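Local atomic coordinates of transcriptional regulator (GntR family) (Enterococcus faecalis, PDB entry 3DDV), a protein that probably represses or activates transcription as a GntR-family regulator, its UTRA domain likely binding a small effector molecule that tunes DNA binding. Residues 20-28 with 125-133; 82-93 with 112-123. All blocks are in the same frame, centred on the assembly; numbering follows the deposited sequence.

Contact 1. Residues 20-28 with 125-133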
loop_
_atom_site.group_PDB
_atom_site.type_symbol
_atom_site.label_atom_id
_atom_site.label_comp_id
_atom_site.label_asym_id
_atom_site.label_seq_id
_atom_site.Cartn_x
_atom_site.Cartn_y
_atom_site.Cartn_z
ATOM N N SER B 20 10.218 8.294 -30.192
ATOM C CA SER B 20 10.622 8.917 -28.926
ATOM C C SER B 20 10.833 7.932 -27.777
ATOM O O SER B 20 11.851 7.970 -27.058
ATOM C CB SER B 20 9.566 9.928 -28.493
ATOM O OG SER B 20 9.194 10.701 -29.621
ATOM N N SER B 21 9.853 7.069 -27.556
ATOM C CA SER B 21 9.976 6.180 -26.427
ATOM C C SER B 21 11.164 5.249 -26.710
ATOM O O SER B 21 11.901 4.876 -25.796
ATOM C CB SER B 21 8.672 5.443 -26.129
ATOM O OG SER B 21 8.561 4.303 -26.890
ATOM N N GLU B 22 11.391 4.929 -27.981
ATOM C CA GLU B 22 12.497 4.064 -28.282
ATOM C C GLU B 22 13.809 4.802 -28.023
ATOM O O GLU B 22 14.755 4.220 -27.537
ATOM C CB GLU B 22 12.387 3.511 -29.708
ATOM C CG GLU B 22 11.268 2.483 -29.840
ATOM C CD GLU B 22 11.044 1.984 -31.264
ATOM O OE1 GLU B 22 11.398 2.694 -32.216
ATOM O OE2 GLU B 22 10.504 0.874 -31.430
ATOM N N MET B 23 13.871 6.090 -28.336
ATOM C CA MET B 23 15.092 6.875 -28.098
ATOM C C MET B 23 15.390 6.915 -26.604
ATOM O O MET B 23 16.502 6.668 -26.157
ATOM C CB MET B 23 14.917 8.296 -28.611
ATOM C CG MET B 23 14.899 8.380 -30.127
ATOM S SD MET B 23 14.635 10.051 -30.748
ATOM C CE MET B 23 15.959 10.847 -29.835
ATOM N N GLU B 24 14.358 7.212 -25.844
ATOM C CA GLU B 24 14.467 7.369 -24.424
ATOM C C GLU B 24 14.943 6.053 -23.729
ATOM O O GLU B 24 15.958 6.060 -23.023
ATOM C CB GLU B 24 13.091 7.865 -23.925
ATOM C CG GLU B 24 13.033 8.475 -22.525
ATOM C CD GLU B 24 12.254 7.646 -21.524
ATOM O OE1 GLU B 24 11.934 6.469 -21.804
ATOM O OE2 GLU B 24 11.955 8.183 -20.436
ATOM N N LYS B 25 14.238 4.943 -23.966
ATOM C CA LYS B 25 14.543 3.665 -23.316
ATOM C C LYS B 25 15.840 3.023 -23.803
ATOM O O LYS B 25 16.491 2.305 -23.066
ATOM C CB LYS B 25 13.457 2.623 -23.584
ATOM C CG LYS B 25 12.051 3.041 -23.309
ATOM C CD LYS B 25 11.695 3.060 -21.837
ATOM C CE LYS B 25 10.251 3.490 -21.695
ATOM N NZ LYS B 25 9.908 3.761 -20.274
ATOM N N LEU B 26 16.175 3.195 -25.076
ATOM C CA LEU B 26 17.372 2.563 -25.608
ATOM C C LEU B 26 18.516 3.567 -25.598
ATOM O O LEU B 26 19.654 3.226 -25.924
ATOM C CB LEU B 26 17.120 2.018 -27.011
ATOM C CG LEU B 26 16.238 0.775 -27.144
ATOM C CD1 LEU B 26 16.119 0.335 -28.632
ATOM C CD2 LEU B 26 16.793 -0.348 -26.293
ATOM N N GLN B 27 18.190 4.798 -25.203
ATOM C CA GLN B 27 19.152 5.869 -25.028
ATOM C C GLN B 27 19.875 6.044 -26.316
ATOM O O GLN B 27 21.021 5.655 -26.441
ATOM C CB GLN B 27 20.127 5.568 -23.899
ATOM C CG GLN B 27 19.579 5.826 -22.512
ATOM C CD GLN B 27 20.363 5.032 -21.482
ATOM O OE1 GLN B 27 21.578 4.864 -21.641
ATOM N NE2 GLN B 27 19.682 4.507 -20.444
ATOM N N LEU B 28 19.160 6.599 -27.278
ATOM C CA LEU B 28 19.621 6.682 -28.639
ATOM C C LEU B 28 19.119 7.983 -29.175
ATOM O O LEU B 28 18.068 8.479 -28.788
ATOM C CB LEU B 28 19.016 5.565 -29.494
ATOM C CG LEU B 28 19.364 4.082 -29.318
ATOM C CD1 LEU B 28 18.402 3.252 -30.168
ATOM C CD2 LEU B 28 20.789 3.770 -29.724
ATOM N N LEU B 125 24.635 -0.155 -20.787
ATOM C CA LEU B 125 24.074 0.134 -22.140
ATOM C C LEU B 125 22.792 -0.676 -22.399
ATOM O O LEU B 125 22.816 -1.912 -22.309
ATOM C CB LEU B 125 25.080 -0.252 -23.226
ATOM C CG LEU B 125 24.745 0.046 -24.700
ATOM C CD1 LEU B 125 24.814 1.529 -24.968
ATOM C CD2 LEU B 125 25.673 -0.783 -25.675
ATOM N N PRO B 126 21.674 0.013 -22.704
ATOM C CA PRO B 126 20.458 -0.669 -23.152
ATOM C C PRO B 126 20.680 -1.490 -24.409
ATOM O O PRO B 126 21.371 -1.044 -25.331
ATOM C CB PRO B 126 19.512 0.473 -23.487
ATOM C CG PRO B 126 20.061 1.687 -22.773
ATOM C CD PRO B 126 21.514 1.474 -22.601
ATOM N N PHE B 127 20.083 -2.669 -24.470
ATOM C CA PHE B 127 20.133 -3.402 -25.695
ATOM C C PHE B 127 18.788 -3.935 -26.153
ATOM O O PHE B 127 18.712 -4.602 -27.166
ATOM C CB PHE B 127 21.192 -4.500 -25.593
ATOM C CG PHE B 127 20.812 -5.632 -24.717
ATOM C CD1 PHE B 127 20.082 -6.695 -25.225
ATOM C CD2 PHE B 127 21.208 -5.667 -23.386
ATOM C CE1 PHE B 127 19.729 -7.768 -24.412
ATOM C CE2 PHE B 127 20.861 -6.723 -22.571
ATOM C CZ PHE B 127 20.111 -7.786 -23.070
ATOM N N GLU B 128 17.717 -3.599 -25.471
ATOM C CA GLU B 128 16.457 -4.233 -25.741
ATOM C C GLU B 128 15.345 -3.360 -25.172
ATOM O O GLU B 128 15.445 -2.906 -24.024
ATOM C CB GLU B 128 16.468 -5.552 -25.004
ATOM C CG GLU B 128 15.798 -6.611 -25.702
ATOM C CD GLU B 128 15.701 -7.949 -24.910
ATOM O OE1 GLU B 128 15.679 -7.979 -23.618
ATOM O OE2 GLU B 128 15.574 -8.969 -25.658
ATOM N N TYR B 129 14.292 -3.110 -25.940
ATOM C CA TYR B 129 13.077 -2.533 -25.365
ATOM C C TYR B 129 11.942 -3.409 -25.832
ATOM O O TYR B 129 11.637 -3.476 -26.998
ATOM C CB TYR B 129 12.891 -1.105 -25.859
ATOM C CG TYR B 129 11.601 -0.477 -25.429
ATOM C CD1 TYR B 129 11.064 -0.744 -24.195
ATOM C CD2 TYR B 129 10.937 0.421 -26.242
ATOM C CE1 TYR B 129 9.889 -0.160 -23.782
ATOM C CE2 TYR B 129 9.760 1.037 -25.816
ATOM C CZ TYR B 129 9.244 0.720 -24.585
ATOM O OH TYR B 129 8.068 1.272 -24.144
ATOM N N VAL B 130 11.339 -4.134 -24.931
ATOM C CA VAL B 130 10.473 -5.235 -25.339
ATOM C C VAL B 130 9.123 -5.016 -24.717
ATOM O O VAL B 130 9.015 -4.630 -23.546
ATOM C CB VAL B 130 11.086 -6.631 -24.953
ATOM C CG1 VAL B 130 10.237 -7.778 -25.492
ATOM C CG2 VAL B 130 12.533 -6.720 -25.473
ATOM N N ARG B 131 8.085 -5.178 -25.514
ATOM C CA ARG B 131 6.755 -4.798 -25.055
ATOM C C ARG B 131 5.876 -5.951 -25.458
ATOM O O ARG B 131 5.681 -6.220 -26.667
ATOM C CB ARG B 131 6.312 -3.515 -25.722
ATOM C CG ARG B 131 7.280 -2.357 -25.464
ATOM C CD ARG B 131 7.413 -1.446 -26.656
ATOM N NE ARG B 131 8.541 -1.821 -27.469
ATOM C CZ ARG B 131 8.863 -1.220 -28.613
ATOM N NH1 ARG B 131 8.138 -0.257 -29.123
ATOM N NH2 ARG B 131 9.910 -1.617 -29.278
ATOM N N THR B 132 5.413 -6.663 -24.444
ATOM C CA THR B 132 4.725 -7.878 -24.659
ATOM C C THR B 132 3.316 -7.802 -24.133
ATOM O O THR B 132 3.060 -7.244 -23.082
ATOM C CB THR B 132 5.434 -8.963 -23.979
ATOM O OG1 THR B 132 6.733 -9.061 -24.536
ATOM C CG2 THR B 132 4.685 -10.247 -24.175
ATOM N N GLN B 133 2.423 -8.406 -24.885
ATOM C CA GLN B 133 1.035 -8.402 -24.578
ATOM C C GLN B 133 0.549 -9.878 -24.537
ATOM O O GLN B 133 0.527 -10.601 -25.581
ATOM C CB GLN B 133 0.391 -7.601 -25.689
ATOM C CG GLN B 133 -0.639 -6.622 -25.219
ATOM C CD GLN B 133 -0.677 -5.382 -25.997
ATOM O OE1 GLN B 133 0.361 -4.842 -26.359
ATOM N NE2 GLN B 133 -1.870 -4.887 -26.248
#

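Contact 2. Residues 82-93 with 112-123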
loop_
_atom_site.group_PDB
_atom_site.type_symbol
_atom_site.label_atom_id
_atom_site.label_comp_id
_atom_site.label_asym_id
_atom_site.label_seq_id
_atom_site.Cartn_x
_atom_site.Cartn_y
_atom_site.Cartn_z
ATOM N N HIS B 82 30.251 -8.725 -24.304
ATOM C CA HIS B 82 29.537 -7.973 -23.283
ATOM C C HIS B 82 28.731 -9.008 -22.534
ATOM O O HIS B 82 28.448 -10.100 -23.047
ATOM C CB HIS B 82 28.538 -6.981 -23.859
ATOM C CG HIS B 82 29.134 -5.728 -24.405
ATOM N ND1 HIS B 82 28.951 -5.335 -25.716
ATOM C CD2 HIS B 82 29.871 -4.759 -23.817
ATOM C CE1 HIS B 82 29.572 -4.186 -25.918
ATOM N NE2 HIS B 82 30.133 -3.813 -24.780
ATOM N N LYS B 83 28.341 -8.647 -21.325
ATOM C CA LYS B 83 27.498 -9.515 -20.533
ATOM C C LYS B 83 26.142 -8.871 -20.323
ATOM O O LYS B 83 26.029 -7.660 -20.110
ATOM C CB LYS B 83 28.163 -9.836 -19.186
ATOM C CG LYS B 83 29.436 -10.686 -19.302
ATOM C CD LYS B 83 29.139 -12.105 -19.855
ATOM C CE LYS B 83 30.387 -12.977 -19.957
ATOM N NZ LYS B 83 30.128 -14.231 -19.177
ATOM N N ILE B 84 25.119 -9.698 -20.420
ATOM C CA ILE B 84 23.771 -9.276 -20.120
ATOM C C ILE B 84 23.664 -8.849 -18.635
ATOM O O ILE B 84 23.822 -9.678 -17.750
ATOM C CB ILE B 84 22.752 -10.422 -20.464
ATOM C CG1 ILE B 84 22.777 -10.678 -21.991
ATOM C CG2 ILE B 84 21.342 -10.075 -19.925
ATOM C CD1 ILE B 84 21.811 -11.745 -22.470
ATOM N N GLY B 85 23.416 -7.562 -18.377
ATOM C CA GLY B 85 23.335 -7.042 -17.002
ATOM C C GLY B 85 21.924 -7.009 -16.420
ATOM O O GLY B 85 21.181 -7.982 -16.484
ATOM N N HIS B 86 21.544 -5.869 -15.866
ATOM C CA HIS B 86 20.233 -5.746 -15.239
ATOM C C HIS B 86 19.103 -5.699 -16.254
ATOM O O HIS B 86 19.318 -5.421 -17.437
ATOM C CB HIS B 86 20.198 -4.490 -14.363
ATOM C CG HIS B 86 21.129 -4.573 -13.188
ATOM N ND1 HIS B 86 21.890 -3.501 -12.754
ATOM C CD2 HIS B 86 21.459 -5.621 -12.385
ATOM C CE1 HIS B 86 22.638 -3.883 -11.730
ATOM N NE2 HIS B 86 22.399 -5.165 -11.490
ATOM N N SER B 87 17.888 -5.966 -15.800
ATOM C CA SER B 87 16.708 -5.661 -16.604
ATOM C C SER B 87 15.634 -5.102 -15.681
ATOM O O SER B 87 15.719 -5.218 -14.460
ATOM C CB SER B 87 16.207 -6.895 -17.350
ATOM O OG SER B 87 15.571 -7.754 -16.426
ATOM N N ASN B 88 14.654 -4.426 -16.257
ATOM C CA ASN B 88 13.533 -3.961 -15.473
ATOM C C ASN B 88 12.212 -4.056 -16.258
ATOM O O ASN B 88 12.185 -4.111 -17.477
ATOM C CB ASN B 88 13.862 -2.610 -14.826
ATOM C CG ASN B 88 13.934 -1.496 -15.803
ATOM O OD1 ASN B 88 12.916 -1.138 -16.426
ATOM N ND2 ASN B 88 15.121 -0.890 -15.936
ATOM N N GLN B 89 11.125 -4.197 -15.537
ATOM C CA GLN B 89 9.863 -4.601 -16.108
ATOM C C GLN B 89 8.756 -3.799 -15.471
ATOM O O GLN B 89 8.809 -3.489 -14.301
ATOM C CB GLN B 89 9.630 -6.070 -15.799
ATOM C CG GLN B 89 10.326 -7.002 -16.702
ATOM C CD GLN B 89 10.334 -8.402 -16.159
ATOM O OE1 GLN B 89 10.434 -8.581 -14.932
ATOM N NE2 GLN B 89 10.243 -9.410 -17.051
ATOM N N THR B 90 7.744 -3.481 -16.245
ATOM C CA THR B 90 6.602 -2.731 -15.751
ATOM C C THR B 90 5.397 -3.483 -16.226
ATOM O O THR B 90 5.185 -3.629 -17.431
ATOM C CB THR B 90 6.599 -1.290 -16.275
ATOM O OG1 THR B 90 7.874 -0.705 -15.996
ATOM C CG2 THR B 90 5.503 -0.428 -15.605
ATOM N N ILE B 91 4.642 -4.005 -15.271
ATOM C CA ILE B 91 3.519 -4.873 -15.545
ATOM C C ILE B 91 2.219 -4.130 -15.359
ATOM O O ILE B 91 2.008 -3.518 -14.339
ATOM C CB ILE B 91 3.543 -6.060 -14.612
ATOM C CG1 ILE B 91 4.916 -6.737 -14.696
ATOM C CG2 ILE B 91 2.427 -7.039 -14.960
ATOM C CD1 ILE B 91 5.014 -7.854 -13.741
ATOM N N SER B 92 1.360 -4.153 -16.371
ATOM C CA SER B 92 0.052 -3.523 -16.261
ATOM C C SER B 92 -0.954 -4.382 -16.972
ATOM O O SER B 92 -0.604 -5.365 -17.587
ATOM C CB SER B 92 0.081 -2.134 -16.890
ATOM O OG SER B 92 0.561 -2.204 -18.225
ATOM N N ALA B 93 -2.203 -3.988 -16.874
ATOM C CA ALA B 93 -3.320 -4.680 -17.460
ATOM C C ALA B 93 -4.001 -3.745 -18.465
ATOM O O ALA B 93 -4.223 -2.601 -18.178
ATOM C CB ALA B 93 -4.272 -5.043 -16.392
ATOM N N ILE B 112 -5.594 -8.041 -21.189
ATOM C CA ILE B 112 -4.189 -8.254 -21.574
ATOM C C ILE B 112 -3.261 -7.923 -20.442
ATOM O O ILE B 112 -3.406 -6.900 -19.805
ATOM C CB ILE B 112 -3.764 -7.361 -22.755
ATOM C CG1 ILE B 112 -4.495 -7.779 -24.057
ATOM C CG2 ILE B 112 -2.284 -7.397 -22.882
ATOM C CD1 ILE B 112 -4.196 -9.197 -24.560
ATOM N N LEU B 113 -2.313 -8.813 -20.187
ATOM C CA LEU B 113 -1.271 -8.523 -19.225
ATOM C C LEU B 113 -0.138 -7.985 -20.054
ATOM O O LEU B 113 0.372 -8.677 -20.953
ATOM C CB LEU B 113 -0.795 -9.773 -18.464
ATOM C CG LEU B 113 0.303 -9.382 -17.474
ATOM C CD1 LEU B 113 -0.375 -8.784 -16.245
ATOM C CD2 LEU B 113 1.198 -10.489 -17.126
ATOM N N ARG B 114 0.264 -6.763 -19.743
ATOM C CA ARG B 114 1.275 -6.096 -20.522
ATOM C C ARG B 114 2.533 -5.992 -19.760
ATOM O O ARG B 114 2.548 -5.522 -18.645
ATOM C CB ARG B 114 0.869 -4.688 -20.848
ATOM C CG ARG B 114 1.826 -4.082 -21.870
ATOM C CD ARG B 114 1.253 -2.879 -22.527
ATOM N NE ARG B 114 1.559 -1.782 -21.670
ATOM C CZ ARG B 114 0.796 -0.705 -21.531
ATOM N NH1 ARG B 114 -0.333 -0.607 -22.219
ATOM N NH2 ARG B 114 1.160 0.280 -20.696
ATOM N N VAL B 115 3.609 -6.392 -20.390
ATOM C CA VAL B 115 4.914 -6.230 -19.785
ATOM C C VAL B 115 5.765 -5.434 -20.731
ATOM O O VAL B 115 5.923 -5.807 -21.872
ATOM C CB VAL B 115 5.606 -7.587 -19.532
ATOM C CG1 VAL B 115 6.919 -7.375 -18.772
ATOM C CG2 VAL B 115 4.685 -8.452 -18.794
ATOM N N ARG B 116 6.312 -4.346 -20.244
ATOM C CA ARG B 116 7.300 -3.620 -20.968
ATOM C C ARG B 116 8.598 -3.758 -20.219
ATOM O O ARG B 116 8.655 -3.536 -19.017
ATOM C CB ARG B 116 6.945 -2.143 -20.985
ATOM C CG ARG B 116 5.662 -1.761 -21.731
ATOM C CD ARG B 116 5.815 -0.374 -22.130
ATOM N NE ARG B 116 4.606 0.428 -22.155
ATOM C CZ ARG B 116 3.841 0.580 -23.222
ATOM N NH1 ARG B 116 4.089 -0.096 -24.384
ATOM N NH2 ARG B 116 2.799 1.383 -23.116
ATOM N N GLN B 117 9.662 -4.001 -20.956
ATOM C CA GLN B 117 10.943 -4.273 -20.359
ATOM C C GLN B 117 12.095 -3.612 -21.107
ATOM O O GLN B 117 12.090 -3.615 -22.316
ATOM C CB GLN B 117 11.106 -5.752 -20.405
ATOM C CG GLN B 117 12.496 -6.241 -20.552
ATOM C CD GLN B 117 12.545 -7.761 -20.331
ATOM O OE1 GLN B 117 11.829 -8.337 -19.490
ATOM N NE2 GLN B 117 13.348 -8.407 -21.134
ATOM N N VAL B 118 13.050 -3.036 -20.371
ATOM C CA VAL B 118 14.362 -2.656 -20.895
ATOM C C VAL B 118 15.458 -3.516 -20.265
ATOM O O VAL B 118 15.442 -3.731 -19.068
ATOM C CB VAL B 118 14.709 -1.208 -20.610
ATOM C CG1 VAL B 118 16.052 -0.887 -21.230
ATOM C CG2 VAL B 118 13.652 -0.320 -21.146
ATOM N N SER B 119 16.410 -3.977 -21.063
ATOM C CA SER B 119 17.487 -4.808 -20.577
ATOM C C SER B 119 18.788 -4.146 -20.927
ATOM O O SER B 119 18.913 -3.483 -21.972
ATOM C CB SER B 119 17.473 -6.185 -21.236
ATOM O OG SER B 119 16.242 -6.834 -21.026
ATOM N N TYR B 120 19.777 -4.355 -20.067
ATOM C CA TYR B 120 21.028 -3.626 -20.169
ATOM C C TYR B 120 22.243 -4.539 -20.153
ATOM O O TYR B 120 22.213 -5.627 -19.583
ATOM C CB TYR B 120 21.140 -2.661 -18.988
ATOM C CG TYR B 120 20.007 -1.704 -18.862
ATOM C CD1 TYR B 120 20.116 -0.415 -19.349
ATOM C CD2 TYR B 120 18.833 -2.083 -18.256
ATOM C CE1 TYR B 120 19.070 0.489 -19.230
ATOM C CE2 TYR B 120 17.777 -1.201 -18.147
ATOM C CZ TYR B 120 17.905 0.079 -18.628
ATOM O OH TYR B 120 16.858 0.949 -18.518
ATOM N N PHE B 121 23.344 -4.078 -20.729
ATOM C CA PHE B 121 24.598 -4.768 -20.493
ATOM C C PHE B 121 25.120 -4.468 -19.074
ATOM O O PHE B 121 24.799 -3.418 -18.469
ATOM C CB PHE B 121 25.641 -4.402 -21.560
ATOM C CG PHE B 121 25.352 -5.007 -22.904
ATOM C CD1 PHE B 121 24.856 -6.315 -23.014
ATOM C CD2 PHE B 121 25.569 -4.289 -24.060
ATOM C CE1 PHE B 121 24.602 -6.896 -24.271
ATOM C CE2 PHE B 121 25.313 -4.852 -25.311
ATOM C CZ PHE B 121 24.836 -6.156 -25.419
ATOM N N GLU B 122 25.946 -5.380 -18.561
ATOM C CA GLU B 122 26.686 -5.116 -17.332
ATOM C C GLU B 122 27.340 -3.753 -17.374
ATOM O O GLU B 122 27.581 -3.194 -16.337
ATOM C CB GLU B 122 27.707 -6.215 -17.031
ATOM C CG GLU B 122 26.993 -7.523 -16.695
ATOM C CD GLU B 122 27.879 -8.588 -16.073
ATOM O OE1 GLU B 122 29.111 -8.538 -16.315
ATOM O OE2 GLU B 122 27.333 -9.483 -15.373
ATOM N N ASN B 123 27.604 -3.181 -18.547
ATOM C CA ASN B 123 28.186 -1.856 -18.543
ATOM C C ASN B 123 27.180 -0.719 -18.590
ATOM O O ASN B 123 27.562 0.431 -18.863
ATOM C CB ASN B 123 29.226 -1.725 -19.650
ATOM C CG ASN B 123 28.622 -1.703 -21.055
ATOM O OD1 ASN B 123 27.529 -1.166 -21.295
ATOM N ND2 ASN B 123 29.370 -2.267 -22.007
HETATM O O HOH W 1 29.055 -5.354 -20.490
HETATM O O HOH W 2 3.075 -2.484 -18.846
#

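Contact 1. Residues 20-28 with 125-133
Helix 20-26 lies over strand 126-133 with the segment axes 8.6 Å apart at closest approach and 135° between their directions, and the CA atoms of the two segments come nearest at L26 and P126. This is a helix packed on one face of the antiparallel sheet of a UTRA domain, the probable effector-binding module of this GntR-family regulator. The Y129 ring is the centrepiece. The aliphatic part of K25, its chain bent at chi2 (-76°), runs over one face, CG standing 3.7 Å from the ring centroid and 6° off the normal, a CH-pi contact. The opposite face is taken by R131 of the same strand, whose NE lies above the ring, offset toward its rim, so the tyrosine is sandwiched between two basic side chains. CG of E22 comes to the ring edge near its plane.

E22 continues past the ring with an extended chain beyond CG, and its OE2 forms a salt bridge to R131 NH2 at 3.3 Å, reaching the guanidinium at its edge; the hydrogen bonds that OE2 accepts from NH1 and NH2 of R131 are both weak. The same oxygen is hydrogen-bonded to S54 OG, on strand 46-56, while E22 OE1 bonds to S19 N, so both carboxylate oxygens have partners.

At the C-terminal end a Schellman motif closes the helix, with Q27 as its C-prime residue at positive phi. The Q27 side chain crosses P126, OE1 lying 3.5 Å from P126 CD. L26 CD2 reaches P126 CB and Y129 CB, each at 4.0 Å, and lies against the strand backbone, 3.5 Å from E128 N.

Contact 2. Residues 82-93 with 112-123
Strands 84-93 and 112-121 run antiparallel, their axes 4.3 Å apart at closest approach, as neighbouring strands of the UTRA-domain sheet. Backbone hydrogen bonding sets the register: N88-V118, T90-R116 and S92-R114 are hydrogen-bonded pairs, each joined by two N-H...O bonds, with R114 N to S92 O the shortest of these six at 2.7 Å. Around the non-hydrogen-bonded pair Q89-Q117, CA-H...O contacts run from Q89 CA to R116 O and from Q117 CA to N88 O. The register shifts by one between I84 and S87, a beta bulge. Here G85 N donates to Y120 O and Y120 N to H86 O.

At the end where H82 meets F121, aromatic contacts take over. H82 has CG anti to its carbonyl carbon (chi1 -77°), with the imidazole against the F121 ring in an offset stack, centroids 4.6 Å apart and planes 16° apart, while H82 CB sits over the centre of the phenylalanine face. F121 also stacks with F127 of the next strand.

On the face bearing S87, Q89 and I91, the side chains of Q89 and Q117 run side by side, their amide planes 48° apart, with a weak bond from Q89 NE2 to Q117 OE1 at 3.1 Å; I91 CG2 meets L113 CD1 at 3.5 Å.

Polar groups mark the other face. S92 OG lies over one side of the R114 guanidinium, toward its rim, and R116 NH2 over the opposite side. A water joins T90 O, S92 OG and R114 NE, donating to T90 O at 2.8 Å.

N88 to I91 also pair antiparallel with a strand of the second subunit, so the backbone bonds of this contact anchor to the sheet the very strand through which it runs on into that subunit.

In the fold
Contact 1 is the more buried of the two, a helix laid on one face of the sheet, whereas contact 2 lies within the sheet and is partly buried, its strand 84-93 outermost in the chain and joined to a second subunit. They share a seam: strands 111-121 and 126-135 are neighbours, with V130 O probably accepting from Q117 N and T132 N probably donating to V115 O. Along the chain, contact 2 is nested inside the loop closed by contact 1. Their chemistry follows their place: side-chain packing and weak ionic bonds hold helix to strand in contact 1, while regular backbone hydrogen bonds dominate contact 2.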